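Local coordinates for N-acetylglucosamine-6-phosphate deacetylase (Thermotoga maritima, PDB 1O12), which probably removes the acetyl group from N-acetylglucosamine 6-phosphate, using one divalent metal cation per subunit, at residues Leu19-Ile24 / Cys320-Leu325. Sequence-based numbering, arbitrary orientation.
Sequences LIVDPI and CSITEL
Val21 and Ile322 make the close part of this contact. Their side chains cross at about a right angle. Val21 CG2 lies 3.6 Å from Ile322 CG2, methyl against methyl. The other branch, Val21 CG1, is anti to the backbone N (chi1 -173°) and reaches the first turn of the helix. There it meets backbone as well as side chain. Val21 CG1 lies 3.3 Å from Ile322 O, 3.7 Å from Thr323 CA and 3.8 Å from Ile322 CG2. Val21 and Ile322 are both buried. No hydrogen bond joins the two segments, so the contact rests on van der Waals packing.

Strand 18-22 belongs to the small beta domain that NagA enzymes carry beside the TIM-barrel catalytic domain. Helix 322-336 lies in the amidohydrolase part. The contact thus packs one domain on the other, away from the metal site. The helix start is fixed by a capping box. Ser321 OG accepts from Glu324 N, while Ser321 N donates to Glu324 OE1.

Packing is looser at the Leu19 end. Leu19 and Ile322 touch through their CD1 atoms alone, 4.3 Å apart, and Leu19 is partly exposed. At the other end, Thr323 is also partly exposed but well packed on its inner side. It sets CG2 against the end of the strand, 3.8 Å from Asp22 O, and against the start of the loop, 3.9 Å from Pro23 O. Its hydroxyl is hydrogen-bonded to Glu27 of strand 26-35. Asp22 OD2 accepts from Ile24 N in an Asx turn, with the donor 61° out of the carboxylate plane. Asp22 OD1 forms a salt bridge with Arg344. Ile24 is exposed and turns away from the helix start, though its side chain touches Tyr331 farther along the same helix.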
loop_
_atom_site.group_PDB
_atom_site.type_symbol
_atom_site.label_atom_id
_atom_site.label_comp_id
_atom_site.label_asym_id
_atom_site.label_seq_id
_atom_site.Cartn_x
_atom_site.Cartn_y
_atom_site.Cartn_z
ATOM N N LEU A 19 -11.197 -14.279 29.494
ATOM C CA LEU A 19 -11.403 -13.268 28.485
ATOM C C LEU A 19 -11.611 -14.083 27.209
ATOM O O LEU A 19 -10.650 -14.488 26.575
ATOM C CB LEU A 19 -10.161 -12.406 28.330
ATOM C CG LEU A 19 -10.452 -11.019 27.765
ATOM C CD1 LEU A 19 -9.105 -10.336 27.417
ATOM C CD2 LEU A 19 -11.338 -11.105 26.555
ATOM N N ILE A 20 -12.869 -14.344 26.863
ATOM C CA ILE A 20 -13.220 -15.109 25.666
ATOM C C ILE A 20 -12.991 -14.268 24.403
ATOM O O ILE A 20 -13.435 -13.121 24.321
ATOM C CB ILE A 20 -14.694 -15.510 25.692
ATOM C CG1 ILE A 20 -14.979 -16.299 26.966
ATOM C CG2 ILE A 20 -15.058 -16.305 24.416
ATOM C CD1 ILE A 20 -16.493 -16.351 27.309
ATOM N N VAL A 21 -12.334 -14.845 23.410
ATOM C CA VAL A 21 -12.078 -14.098 22.208
ATOM C C VAL A 21 -12.538 -14.822 20.975
ATOM O O VAL A 21 -11.973 -15.844 20.614
ATOM C CB VAL A 21 -10.581 -13.805 22.046
ATOM C CG1 VAL A 21 -10.364 -12.898 20.889
ATOM C CG2 VAL A 21 -10.008 -13.221 23.335
ATOM N N ASP A 22 -13.577 -14.287 20.343
ATOM C CA ASP A 22 -14.122 -14.830 19.110
ATOM C C ASP A 22 -13.901 -13.768 18.002
ATOM O O ASP A 22 -14.129 -12.573 18.207
ATOM C CB ASP A 22 -15.623 -15.139 19.274
ATOM C CG ASP A 22 -16.218 -15.832 18.054
ATOM O OD1 ASP A 22 -15.912 -17.013 17.830
ATOM O OD2 ASP A 22 -16.979 -15.188 17.307
ATOM N N PRO A 23 -13.462 -14.197 16.819
ATOM C CA PRO A 23 -13.199 -13.332 15.667
ATOM C C PRO A 23 -14.425 -12.559 15.233
ATOM O O PRO A 23 -14.311 -11.504 14.624
ATOM C CB PRO A 23 -12.815 -14.303 14.565
ATOM C CG PRO A 23 -12.456 -15.568 15.288
ATOM C CD PRO A 23 -13.397 -15.611 16.434
ATOM N N ILE A 24 -15.602 -13.097 15.519
ATOM C CA ILE A 24 -16.826 -12.451 15.073
ATOM C C ILE A 24 -17.649 -11.783 16.158
ATOM O O ILE A 24 -18.139 -10.679 15.982
ATOM C CB ILE A 24 -17.707 -13.468 14.307
ATOM C CG1 ILE A 24 -17.026 -13.837 12.986
ATOM C CG2 ILE A 24 -19.079 -12.880 14.014
ATOM C CD1 ILE A 24 -17.744 -14.936 12.244
ATOM N N CYS A 320 -3.008 -4.059 17.422
ATOM C CA CYS A 320 -4.380 -4.516 17.156
ATOM C C CYS A 320 -5.009 -5.136 18.401
ATOM O O CYS A 320 -4.345 -5.352 19.413
ATOM C CB CYS A 320 -4.390 -5.559 16.042
ATOM S SG CYS A 320 -3.640 -7.114 16.606
ATOM N N SER A 321 -6.296 -5.435 18.331
ATOM C CA SER A 321 -6.998 -6.026 19.467
ATOM C C SER A 321 -6.839 -7.548 19.454
ATOM O O SER A 321 -6.435 -8.113 18.436
ATOM C CB SER A 321 -8.475 -5.700 19.385
ATOM O OG SER A 321 -9.058 -6.375 18.279
ATOM N N ILE A 322 -7.164 -8.199 20.579
ATOM C CA ILE A 322 -7.075 -9.646 20.659
ATOM C C ILE A 322 -8.116 -10.253 19.748
ATOM O O ILE A 322 -7.961 -11.359 19.303
ATOM C CB ILE A 322 -7.265 -10.162 22.069
ATOM C CG1 ILE A 322 -6.255 -9.479 22.992
ATOM C CG2 ILE A 322 -6.984 -11.668 22.100
ATOM C CD1 ILE A 322 -6.041 -10.202 24.340
ATOM N N THR A 323 -9.178 -9.519 19.463
ATOM C CA THR A 323 -10.177 -10.009 18.520
ATOM C C THR A 323 -9.587 -10.074 17.101
ATOM O O THR A 323 -9.895 -10.978 16.341
ATOM C CB THR A 323 -11.405 -9.099 18.453
ATOM O OG1 THR A 323 -12.198 -9.262 19.638
ATOM C CG2 THR A 323 -12.218 -9.433 17.238
ATOM N N GLU A 324 -8.750 -9.112 16.738
ATOM C CA GLU A 324 -8.149 -9.114 15.417
ATOM C C GLU A 324 -7.055 -10.164 15.283
ATOM O O GLU A 324 -6.824 -10.688 14.180
ATOM C CB GLU A 324 -7.544 -7.748 15.104
ATOM C CG GLU A 324 -8.550 -6.637 14.866
ATOM C CD GLU A 324 -7.874 -5.297 14.988
ATOM O OE1 GLU A 324 -7.443 -4.991 16.116
ATOM O OE2 GLU A 324 -7.744 -4.564 13.978
ATOM N N LEU A 325 -6.377 -10.438 16.400
ATOM C CA LEU A 325 -5.314 -11.422 16.455
ATOM C C LEU A 325 -5.898 -12.805 16.248
ATOM O O LEU A 325 -5.204 -13.698 15.777
ATOM C CB LEU A 325 -4.609 -11.405 17.798
ATOM C CG LEU A 325 -3.375 -10.530 17.984
ATOM C CD1 LEU A 325 -2.865 -10.735 19.425
ATOM C CD2 LEU A 325 -2.309 -10.886 16.963
#